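Long-range contacts in glycosyl hydrolase family 2, TIM barrel domain protein (Faecalibacterium prausnitzii A2-165, PDB 6ED2), which probably hydrolyses beta-glucuronides, as a gut bacterial beta-glucuronidase of glycosyl hydrolase family 2: residues V238-Y243 / L277-H282; R32-R37 / V288-D293; E208-Y213 / Y228-N233. All coordinates share one frame; numbering follows the deposited sequence.

Contact 1 of 3, residues V238-Y243 / L277-H282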
loop_
_atom_site.group_PDB
_atom_site.type_symbol
_atom_site.label_atom_id
_atom_site.label_comp_id
_atom_site.label_asym_id
_atom_site.label_seq_id
_atom_site.Cartn_x
_atom_site.Cartn_y
_atom_site.Cartn_z
ATOM N N VAL A 238 19.760 -18.776 -56.152
ATOM C CA VAL A 238 19.750 -18.004 -54.918
ATOM C C VAL A 238 21.073 -17.276 -54.783
ATOM O O VAL A 238 22.131 -17.851 -55.060
ATOM C CB VAL A 238 19.513 -18.912 -53.689
ATOM C CG1 VAL A 238 19.933 -18.199 -52.397
ATOM C CG2 VAL A 238 18.058 -19.336 -53.619
ATOM N N THR A 239 21.021 -16.012 -54.360
ATOM C CA THR A 239 22.212 -15.311 -53.903
ATOM C C THR A 239 21.963 -14.795 -52.495
ATOM O O THR A 239 20.823 -14.548 -52.095
ATOM C CB THR A 239 22.602 -14.141 -54.816
ATOM O OG1 THR A 239 21.698 -13.061 -54.590
ATOM C CG2 THR A 239 22.523 -14.539 -56.278
ATOM N N VAL A 240 23.036 -14.663 -51.735
ATOM C CA VAL A 240 22.981 -14.193 -50.363
ATOM C C VAL A 240 24.065 -13.139 -50.201
ATOM O O VAL A 240 25.203 -13.347 -50.631
ATOM C CB VAL A 240 23.188 -15.338 -49.354
ATOM C CG1 VAL A 240 23.046 -14.819 -47.943
ATOM C CG2 VAL A 240 22.206 -16.471 -49.613
ATOM N N GLU A 241 23.713 -12.013 -49.597
ATOM C CA GLU A 241 24.636 -10.911 -49.407
ATOM C C GLU A 241 24.557 -10.451 -47.965
ATOM O O GLU A 241 23.515 -10.566 -47.316
ATOM C CB GLU A 241 24.313 -9.731 -50.338
ATOM C CG GLU A 241 24.389 -10.055 -51.816
ATOM C CD GLU A 241 23.733 -8.982 -52.662
ATOM O OE1 GLU A 241 22.484 -8.918 -52.678
ATOM O OE2 GLU A 241 24.461 -8.192 -53.292
ATOM N N LEU A 242 25.665 -9.915 -47.471
ATOM C CA LEU A 242 25.737 -9.406 -46.110
ATOM C C LEU A 242 26.211 -7.965 -46.174
ATOM O O LEU A 242 27.263 -7.685 -46.761
ATOM C CB LEU A 242 26.675 -10.255 -45.255
ATOM C CG LEU A 242 26.458 -10.114 -43.756
ATOM C CD1 LEU A 242 25.077 -10.618 -43.366
ATOM C CD2 LEU A 242 27.564 -10.861 -43.012
ATOM N N TYR A 243 25.433 -7.054 -45.584
ATOM C CA TYR A 243 25.739 -5.630 -45.603
ATOM C C TYR A 243 26.047 -5.125 -44.204
ATOM O O TYR A 243 25.361 -5.477 -43.237
ATOM C CB TYR A 243 24.581 -4.819 -46.188
ATOM C CG TYR A 243 24.497 -4.924 -47.686
ATOM C CD1 TYR A 243 23.813 -5.972 -48.281
ATOM C CD2 TYR A 243 25.124 -3.993 -48.508
ATOM C CE1 TYR A 243 23.724 -6.078 -49.639
ATOM C CE2 TYR A 243 25.052 -4.104 -49.890
ATOM C CZ TYR A 243 24.347 -5.152 -50.445
ATOM O OH TYR A 243 24.242 -5.297 -51.807
ATOM N N LEU A 277 21.192 -8.988 -43.791
ATOM C CA LEU A 277 21.240 -10.152 -44.655
ATOM C C LEU A 277 20.228 -9.969 -45.776
ATOM O O LEU A 277 19.064 -9.648 -45.516
ATOM C CB LEU A 277 20.938 -11.423 -43.851
ATOM C CG LEU A 277 21.036 -12.783 -44.550
ATOM C CD1 LEU A 277 22.468 -13.059 -44.991
ATOM C CD2 LEU A 277 20.573 -13.873 -43.621
ATOM N N VAL A 278 20.670 -10.172 -47.017
ATOM C CA VAL A 278 19.812 -10.052 -48.192
ATOM C C VAL A 278 19.823 -11.383 -48.931
ATOM O O VAL A 278 20.856 -11.785 -49.480
ATOM C CB VAL A 278 20.269 -8.919 -49.118
ATOM C CG1 VAL A 278 19.345 -8.806 -50.333
ATOM C CG2 VAL A 278 20.339 -7.621 -48.351
ATOM N N ILE A 279 18.673 -12.051 -48.981
ATOM C CA ILE A 279 18.526 -13.307 -49.705
ATOM C C ILE A 279 17.611 -13.081 -50.897
ATOM O O ILE A 279 16.456 -12.675 -50.725
ATOM C CB ILE A 279 17.957 -14.426 -48.815
ATOM C CG1 ILE A 279 18.720 -14.563 -47.498
ATOM C CG2 ILE A 279 17.927 -15.742 -49.597
ATOM C CD1 ILE A 279 17.991 -15.447 -46.506
ATOM N N ARG A 280 18.092 -13.417 -52.096
ATOM C CA ARG A 280 17.326 -13.172 -53.312
ATOM C C ARG A 280 17.240 -14.422 -54.179
ATOM O O ARG A 280 18.199 -15.193 -54.280
ATOM C CB ARG A 280 17.952 -12.018 -54.119
ATOM C CG ARG A 280 17.784 -10.665 -53.465
ATOM C CD ARG A 280 18.258 -9.549 -54.373
ATOM N NE ARG A 280 17.653 -8.279 -53.988
ATOM C CZ ARG A 280 17.611 -7.201 -54.765
ATOM N NH1 ARG A 280 18.149 -7.225 -55.981
ATOM N NH2 ARG A 280 17.027 -6.095 -54.326
ATOM N N ILE A 281 16.078 -14.614 -54.798
ATOM C CA ILE A 281 15.887 -15.570 -55.881
ATOM C C ILE A 281 15.839 -14.794 -57.191
ATOM O O ILE A 281 15.197 -13.738 -57.267
ATOM C CB ILE A 281 14.601 -16.392 -55.681
ATOM C CG1 ILE A 281 14.598 -17.080 -54.313
ATOM C CG2 ILE A 281 14.418 -17.411 -56.827
ATOM C CD1 ILE A 281 13.267 -17.743 -53.972
ATOM N N HIS A 282 16.515 -15.306 -58.226
ATOM C CA HIS A 282 16.564 -14.661 -59.536
ATOM C C HIS A 282 16.057 -15.589 -60.628
ATOM O O HIS A 282 16.329 -16.796 -60.611
ATOM C CB HIS A 282 17.977 -14.231 -59.902
ATOM C CG HIS A 282 18.609 -13.321 -58.901
ATOM N ND1 HIS A 282 18.533 -11.948 -58.989
ATOM C CD2 HIS A 282 19.323 -13.589 -57.783
ATOM C CE1 HIS A 282 19.178 -11.409 -57.971
ATOM N NE2 HIS A 282 19.672 -12.383 -57.228
#
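Thr239 OG1 meets His282 NE2 at 3.4 Å, a weak hydrogen bond in which either atom could donate, between two neighbouring strands of the immunoglobulin-like beta-sandwich domain. The hydroxyl sits at the edge of the imidazole, in its plane, and Thr239 CG2 lies 3.7 Å from His282 CD2. With chi1 at 75°, OG1 falls between the backbone N and the carbonyl carbon and comes near Arg280 CB. On the same sheet face, Glu241 OE1 rests 3.9 Å from Val278 CG1, while Val278 CG2 turns to Tyr243 CD1.

Antiparallel hydrogen-bonded pairs fix this register: Thr239 N reaches Arg280 O at 2.9 Å (161°), and Glu241 N reaches Val278 O at 2.9 Å. The other face is apolar, with Val240 CG1 pressed tightly on Leu277 CD1 at 3.5 Å and Val238 against Ile281. Farther out, Arg248 makes a salt bridge with Glu241 OE2, and Glu290 with Arg280 NE.

Thr239 and Glu241, two residues apart on one strand, both point to the same face and belong to the magnesium site; the ion is about 3 Å from the Thr239 side chain. With the metal and Arg248 nearby, the Glu241 carboxylate is probably ionised.

Contact 2 of 3, residues R32-R37 / V288-D293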
loop_
_atom_site.group_PDB
_atom_site.type_symbol
_atom_site.label_atom_id
_atom_site.label_comp_id
_atom_site.label_asym_id
_atom_site.label_seq_id
_atom_site.Cartn_x
_atom_site.Cartn_y
_atom_site.Cartn_z
ATOM N N ARG A 32 8.088 -9.725 -43.650
ATOM C CA ARG A 32 8.915 -8.589 -44.036
ATOM C C ARG A 32 8.355 -7.955 -45.302
ATOM O O ARG A 32 7.868 -8.655 -46.199
ATOM C CB ARG A 32 10.383 -8.996 -44.272
ATOM C CG ARG A 32 11.132 -9.528 -43.044
ATOM C CD ARG A 32 11.564 -8.419 -42.080
ATOM N NE ARG A 32 12.369 -8.955 -40.980
ATOM C CZ ARG A 32 12.434 -8.413 -39.765
ATOM N NH1 ARG A 32 11.745 -7.309 -39.482
ATOM N NH2 ARG A 32 13.191 -8.974 -38.827
ATOM N N ALA A 33 8.398 -6.624 -45.354
ATOM C CA ALA A 33 8.220 -5.907 -46.607
ATOM C C ALA A 33 9.562 -5.871 -47.325
ATOM O O ALA A 33 10.583 -5.503 -46.729
ATOM C CB ALA A 33 7.707 -4.484 -46.355
ATOM N N THR A 34 9.575 -6.272 -48.595
ATOM C CA THR A 34 10.817 -6.338 -49.360
ATOM C C THR A 34 10.539 -5.884 -50.788
ATOM O O THR A 34 9.397 -5.600 -51.162
ATOM C CB THR A 34 11.408 -7.767 -49.371
ATOM O OG1 THR A 34 10.615 -8.602 -50.232
ATOM C CG2 THR A 34 11.432 -8.384 -47.961
ATOM N N THR A 35 11.593 -5.861 -51.600
ATOM C CA THR A 35 11.472 -5.638 -53.032
ATOM C C THR A 35 10.288 -6.388 -53.626
ATOM O O THR A 35 9.576 -5.848 -54.481
ATOM C CB THR A 35 12.757 -6.072 -53.725
ATOM O OG1 THR A 35 13.815 -5.191 -53.336
ATOM C CG2 THR A 35 12.593 -6.033 -55.237
ATOM N N THR A 36 10.045 -7.620 -53.144
ATOM C CA THR A 36 9.063 -8.519 -53.740
ATOM C C THR A 36 7.907 -8.892 -52.828
ATOM O O THR A 36 6.972 -9.565 -53.287
ATOM C CB THR A 36 9.737 -9.825 -54.179
ATOM O OG1 THR A 36 10.313 -10.443 -53.025
ATOM C CG2 THR A 36 10.846 -9.557 -55.190
ATOM N N ARG A 37 7.946 -8.526 -51.556
ATOM C CA ARG A 37 6.904 -8.923 -50.617
ATOM C C ARG A 37 6.175 -7.694 -50.099
ATOM O O ARG A 37 6.805 -6.696 -49.730
ATOM C CB ARG A 37 7.495 -9.717 -49.454
ATOM C CG ARG A 37 8.200 -11.017 -49.898
ATOM C CD ARG A 37 8.748 -11.785 -48.693
ATOM N NE ARG A 37 9.441 -13.016 -49.089
ATOM C CZ ARG A 37 9.494 -14.110 -48.333
ATOM N NH1 ARG A 37 8.892 -14.121 -47.142
ATOM N NH2 ARG A 37 10.140 -15.191 -48.764
ATOM N N VAL A 288 13.024 -12.544 -58.311
ATOM C CA VAL A 288 11.699 -13.125 -58.098
ATOM C C VAL A 288 11.295 -13.115 -56.626
ATOM O O VAL A 288 10.099 -13.109 -56.322
ATOM C CB VAL A 288 11.616 -14.541 -58.710
ATOM C CG1 VAL A 288 12.863 -14.862 -59.512
ATOM C CG2 VAL A 288 11.321 -15.650 -57.660
ATOM N N ASP A 289 12.246 -13.096 -55.703
ATOM C CA ASP A 289 11.884 -12.977 -54.296
ATOM C C ASP A 289 13.073 -12.401 -53.557
ATOM O O ASP A 289 14.225 -12.585 -53.962
ATOM C CB ASP A 289 11.481 -14.311 -53.654
ATOM C CG ASP A 289 10.979 -14.135 -52.218
ATOM O OD1 ASP A 289 10.230 -13.158 -51.967
ATOM O OD2 ASP A 289 11.339 -14.952 -51.329
ATOM N N GLU A 290 12.781 -11.686 -52.481
ATOM C CA GLU A 290 13.841 -11.153 -51.646
ATOM C C GLU A 290 13.400 -11.252 -50.199
ATOM O O GLU A 290 12.268 -10.889 -49.865
ATOM C CB GLU A 290 14.176 -9.712 -52.012
ATOM C CG GLU A 290 14.954 -8.989 -50.943
ATOM C CD GLU A 290 15.194 -7.545 -51.310
ATOM O OE1 GLU A 290 14.288 -6.711 -51.077
ATOM O OE2 GLU A 290 16.272 -7.260 -51.871
ATOM N N TYR A 291 14.268 -11.799 -49.360
ATOM C CA TYR A 291 14.036 -11.836 -47.932
ATOM C C TYR A 291 15.154 -11.068 -47.259
ATOM O O TYR A 291 16.280 -11.036 -47.752
ATOM C CB TYR A 291 13.946 -13.267 -47.360
ATOM C CG TYR A 291 13.411 -13.231 -45.948
ATOM C CD1 TYR A 291 12.055 -12.973 -45.697
ATOM C CD2 TYR A 291 14.267 -13.379 -44.859
ATOM C CE1 TYR A 291 11.571 -12.898 -44.396
ATOM C CE2 TYR A 291 13.793 -13.294 -43.554
ATOM C CZ TYR A 291 12.451 -13.053 -43.328
ATOM O OH TYR A 291 11.990 -12.984 -42.030
ATOM N N LEU A 292 14.808 -10.397 -46.166
ATOM C CA LEU A 292 15.699 -9.485 -45.469
ATOM C C LEU A 292 15.669 -9.786 -43.979
ATOM O O LEU A 292 14.607 -10.004 -43.399
ATOM C CB LEU A 292 15.294 -8.024 -45.716
ATOM C CG LEU A 292 15.249 -7.530 -47.165
ATOM C CD1 LEU A 292 14.457 -6.220 -47.245
ATOM C CD2 LEU A 292 16.659 -7.330 -47.707
ATOM N N ASP A 293 16.835 -9.796 -43.357
ATOM C CA ASP A 293 16.902 -10.086 -41.937
ATOM C C ASP A 293 18.190 -9.475 -41.413
ATOM O O ASP A 293 18.994 -8.914 -42.166
ATOM C CB ASP A 293 16.819 -11.596 -41.670
ATOM C CG ASP A 293 16.265 -11.935 -40.284
ATOM O OD1 ASP A 293 16.121 -11.018 -39.430
ATOM O OD2 ASP A 293 16.003 -13.142 -40.046
#
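Arg37 and Asp289 are brought edge to edge, nearly coplanar, by their torsions: Arg37 CG lies anti to the carbonyl carbon (chi1 -61°) on a chain extended as far as NE, and Asp289 CG lies anti to its own nitrogen (chi1 -175°). The result is a side-on, two-nitrogen salt bridge, Arg37 NE to Asp289 OD1 at 3.0 Å and Arg37 NH2 to Asp289 OD2 at 2.8 Å, both on syn lone pairs, with the flat groups only 19° apart. Tyr291 CD1 lies over one guanidinium face, 3.7 Å from Arg37 NH1.

Three successive threonines hold Glu290. Thr34 OG1 donates to Glu290 O at 2.8 Å, while also accepting from Thr36 N in an ST turn. Thr35 N (2.9 Å) and Thr35 OG1 (2.8 Å) reach Glu290 OE1 from the same face of the carboxylate. Thr36 OG1 accepts from Glu290 N at 2.8 Å. Arg32 NH2 and Asp293 OD1 add a long salt bridge, while Asp293 OD2 is held by Tyr213 OH.

Glu290 OE2 pairs with Arg280, Val210 N binds Asp289 OD2, and Phe153 of a second subunit packs on Leu292. The loop thus docks on the edge strand, where Val288 and Asp289 form a classic bulge opposite Ile281, through directed polar bonds; buried Asp289 and Glu290, each with a basic partner, are probably both ionised.

Contact 3 of 3, residues E208-Y213 / Y228-N233; sequences ERVLDY and YTVSTN
Ser231 O is gripped by two consecutive amides across the hairpin: Leu211 N at 2.8 Å, nearly along the C=O axis with a 164° N-H...O angle, and Asp212 N at 3.3 Å, a weak bond. This double grip is the signature of a classic beta bulge, and the register shifts by one residue there. Ser231 N donates in return to Asp212 O at 2.9 Å, standing above the carbonyl plane.

Beyond the regular strands a side chain takes over. Asn233, its chi1 of 64° setting CG between the backbone N and the carbonyl carbon, turns OD1 onto Arg209 N at 2.9 Å, 31° off the amide plane; Asn233 N to Arg209 O is weak. Leu211 CD1 rests 3.9 Å from Asn233 CB, the two side chains crossing at about a right angle. A water lies 2.6 Å from both Glu208 OE2 and Thr232 OG1, linking them; the Thr232 hydroxyl has its strongest polar partner in Gly234, and the other carboxylate oxygen, Glu208 OE1, binds His236.

Val210 CG1 meets Val230 CG1 at 4.0 Å, on the side covered by strands 238-244 and 275-283: Val230 packs on Val238 and Val240, and Tyr213 on Leu277 and Ile279. Asp212 OD2 instead forms a salt bridge with Lys428, just after helix 409-427, which ties this hairpin of the sandwich to the TIM-barrel region.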
loop_
_atom_site.group_PDB
_atom_site.type_symbol
_atom_site.label_atom_id
_atom_site.label_comp_id
_atom_site.label_asym_id
_atom_site.label_seq_id
_atom_site.Cartn_x
_atom_site.Cartn_y
_atom_site.Cartn_z
ATOM N N GLU A 208 7.058 -18.361 -55.994
ATOM C CA GLU A 208 8.337 -18.981 -55.710
ATOM C C GLU A 208 9.099 -18.088 -54.736
ATOM O O GLU A 208 9.431 -16.948 -55.067
ATOM C CB GLU A 208 9.149 -19.186 -56.987
ATOM C CG GLU A 208 10.456 -19.909 -56.707
ATOM C CD GLU A 208 11.304 -20.155 -57.946
ATOM O OE1 GLU A 208 10.803 -19.938 -59.070
ATOM O OE2 GLU A 208 12.473 -20.591 -57.788
ATOM N N ARG A 209 9.405 -18.607 -53.550
ATOM C CA ARG A 209 9.943 -17.725 -52.526
ATOM C C ARG A 209 10.805 -18.495 -51.537
ATOM O O ARG A 209 10.710 -19.716 -51.414
ATOM C CB ARG A 209 8.817 -17.024 -51.770
ATOM C CG ARG A 209 7.825 -18.005 -51.139
ATOM C CD ARG A 209 6.855 -17.240 -50.283
ATOM N NE ARG A 209 5.758 -18.046 -49.760
ATOM C CZ ARG A 209 4.675 -18.381 -50.447
ATOM N NH1 ARG A 209 4.549 -18.028 -51.725
ATOM N NH2 ARG A 209 3.726 -19.095 -49.860
ATOM N N VAL A 210 11.661 -17.739 -50.842
ATOM C CA VAL A 210 12.368 -18.246 -49.680
ATOM C C VAL A 210 11.380 -18.674 -48.603
ATOM O O VAL A 210 10.486 -17.910 -48.224
ATOM C CB VAL A 210 13.314 -17.169 -49.152
ATOM C CG1 VAL A 210 14.121 -17.715 -47.973
ATOM C CG2 VAL A 210 14.192 -16.666 -50.276
ATOM N N LEU A 211 11.549 -19.903 -48.092
ATOM C CA LEU A 211 10.786 -20.396 -46.949
ATOM C C LEU A 211 11.586 -20.447 -45.659
ATOM O O LEU A 211 10.997 -20.416 -44.574
ATOM C CB LEU A 211 10.245 -21.801 -47.225
ATOM C CG LEU A 211 9.492 -22.019 -48.540
ATOM C CD1 LEU A 211 9.275 -23.498 -48.751
ATOM C CD2 LEU A 211 8.164 -21.294 -48.552
ATOM N N ASP A 212 12.908 -20.534 -45.742
ATOM C CA ASP A 212 13.707 -20.716 -44.541
ATOM C C ASP A 212 15.168 -20.480 -44.896
ATOM O O ASP A 212 15.555 -20.495 -46.065
ATOM C CB ASP A 212 13.512 -22.122 -43.948
ATOM C CG ASP A 212 13.983 -22.230 -42.497
ATOM O OD1 ASP A 212 14.210 -21.188 -41.843
ATOM O OD2 ASP A 212 14.142 -23.368 -42.009
ATOM N N TYR A 213 15.967 -20.231 -43.869
ATOM C CA TYR A 213 17.405 -20.185 -44.013
ATOM C C TYR A 213 17.990 -20.525 -42.658
ATOM O O TYR A 213 17.313 -20.438 -41.632
ATOM C CB TYR A 213 17.908 -18.829 -44.520
ATOM C CG TYR A 213 17.943 -17.733 -43.477
ATOM C CD1 TYR A 213 19.101 -17.466 -42.769
ATOM C CD2 TYR A 213 16.807 -16.952 -43.205
ATOM C CE1 TYR A 213 19.143 -16.465 -41.805
ATOM C CE2 TYR A 213 16.839 -15.934 -42.245
ATOM C CZ TYR A 213 18.017 -15.699 -41.548
ATOM O OH TYR A 213 18.099 -14.704 -40.593
ATOM N N TYR A 228 25.704 -21.008 -44.467
ATOM C CA TYR A 228 24.284 -20.793 -44.579
ATOM C C TYR A 228 23.678 -21.896 -45.429
ATOM O O TYR A 228 24.345 -22.498 -46.270
ATOM C CB TYR A 228 23.982 -19.402 -45.189
ATOM C CG TYR A 228 24.308 -19.299 -46.668
ATOM C CD1 TYR A 228 23.413 -19.746 -47.622
ATOM C CD2 TYR A 228 25.503 -18.755 -47.105
ATOM C CE1 TYR A 228 23.699 -19.670 -48.962
ATOM C CE2 TYR A 228 25.795 -18.669 -48.466
ATOM C CZ TYR A 228 24.885 -19.134 -49.383
ATOM O OH TYR A 228 25.137 -19.070 -50.745
ATOM N N THR A 229 22.394 -22.145 -45.202
ATOM C CA THR A 229 21.548 -22.783 -46.187
ATOM C C THR A 229 20.354 -21.868 -46.435
ATOM O O THR A 229 19.992 -21.051 -45.578
ATOM C CB THR A 229 21.085 -24.194 -45.728
ATOM O OG1 THR A 229 20.101 -24.090 -44.687
ATOM C CG2 THR A 229 22.273 -25.023 -45.220
ATOM N N VAL A 230 19.753 -22.006 -47.614
ATOM C CA VAL A 230 18.488 -21.366 -47.950
ATOM C C VAL A 230 17.556 -22.424 -48.530
ATOM O O VAL A 230 17.955 -23.182 -49.417
ATOM C CB VAL A 230 18.679 -20.221 -48.968
ATOM C CG1 VAL A 230 17.310 -19.619 -49.356
ATOM C CG2 VAL A 230 19.611 -19.181 -48.417
ATOM N N SER A 231 16.314 -22.453 -48.064
ATOM C CA SER A 231 15.288 -23.322 -48.616
ATOM C C SER A 231 14.262 -22.482 -49.375
ATOM O O SER A 231 13.622 -21.605 -48.788
ATOM C CB SER A 231 14.606 -24.121 -47.502
ATOM O OG SER A 231 15.558 -24.926 -46.823
ATOM N N THR A 232 14.101 -22.756 -50.670
ATOM C CA THR A 232 13.028 -22.188 -51.470
ATOM C C THR A 232 12.105 -23.303 -51.930
ATOM O O THR A 232 12.466 -24.480 -51.877
ATOM C CB THR A 232 13.558 -21.424 -52.686
ATOM O OG1 THR A 232 13.730 -22.321 -53.792
ATOM C CG2 THR A 232 14.860 -20.763 -52.364
ATOM N N ASN A 233 10.892 -22.928 -52.354
ATOM C CA ASN A 233 9.938 -23.865 -52.940
ATOM C C ASN A 233 10.043 -23.940 -54.467
ATOM O O ASN A 233 9.065 -24.304 -55.127
ATOM C CB ASN A 233 8.503 -23.498 -52.540
ATOM C CG ASN A 233 8.068 -22.131 -53.094
ATOM O OD1 ASN A 233 8.864 -21.409 -53.700
ATOM N ND2 ASN A 233 6.811 -21.766 -52.860
HETATM O O HOH W 1 14.209 -20.834 -55.818
#

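In the fold
Contact 1 and strand 288-293 of contact 2 lie in one four-stranded sheet, the contact centres about 10 Å apart, with Ile279 O and Tyr291 N joined at 2.7 Å by a probable hydrogen bond. Contact 3 belongs to the facing three-stranded sheet. Its apolar side meets contact 1 where Leu277 CD2 lies 3.5 Å from Tyr213 CE1, part of the packing between the two sheets. Contact 2 reaches the hairpin of contact 3 by probable hydrogen bonds, Asp293 OD2 to Tyr213 OH at 2.7 Å from the strand and Arg37 NH2 to Val210 O at 2.8 Å from the loop. A magnesium ion sits at contact 1. The side chain of Glu290 is about 6 Å from this magnesium ion, and that of Val230 about 9 Å.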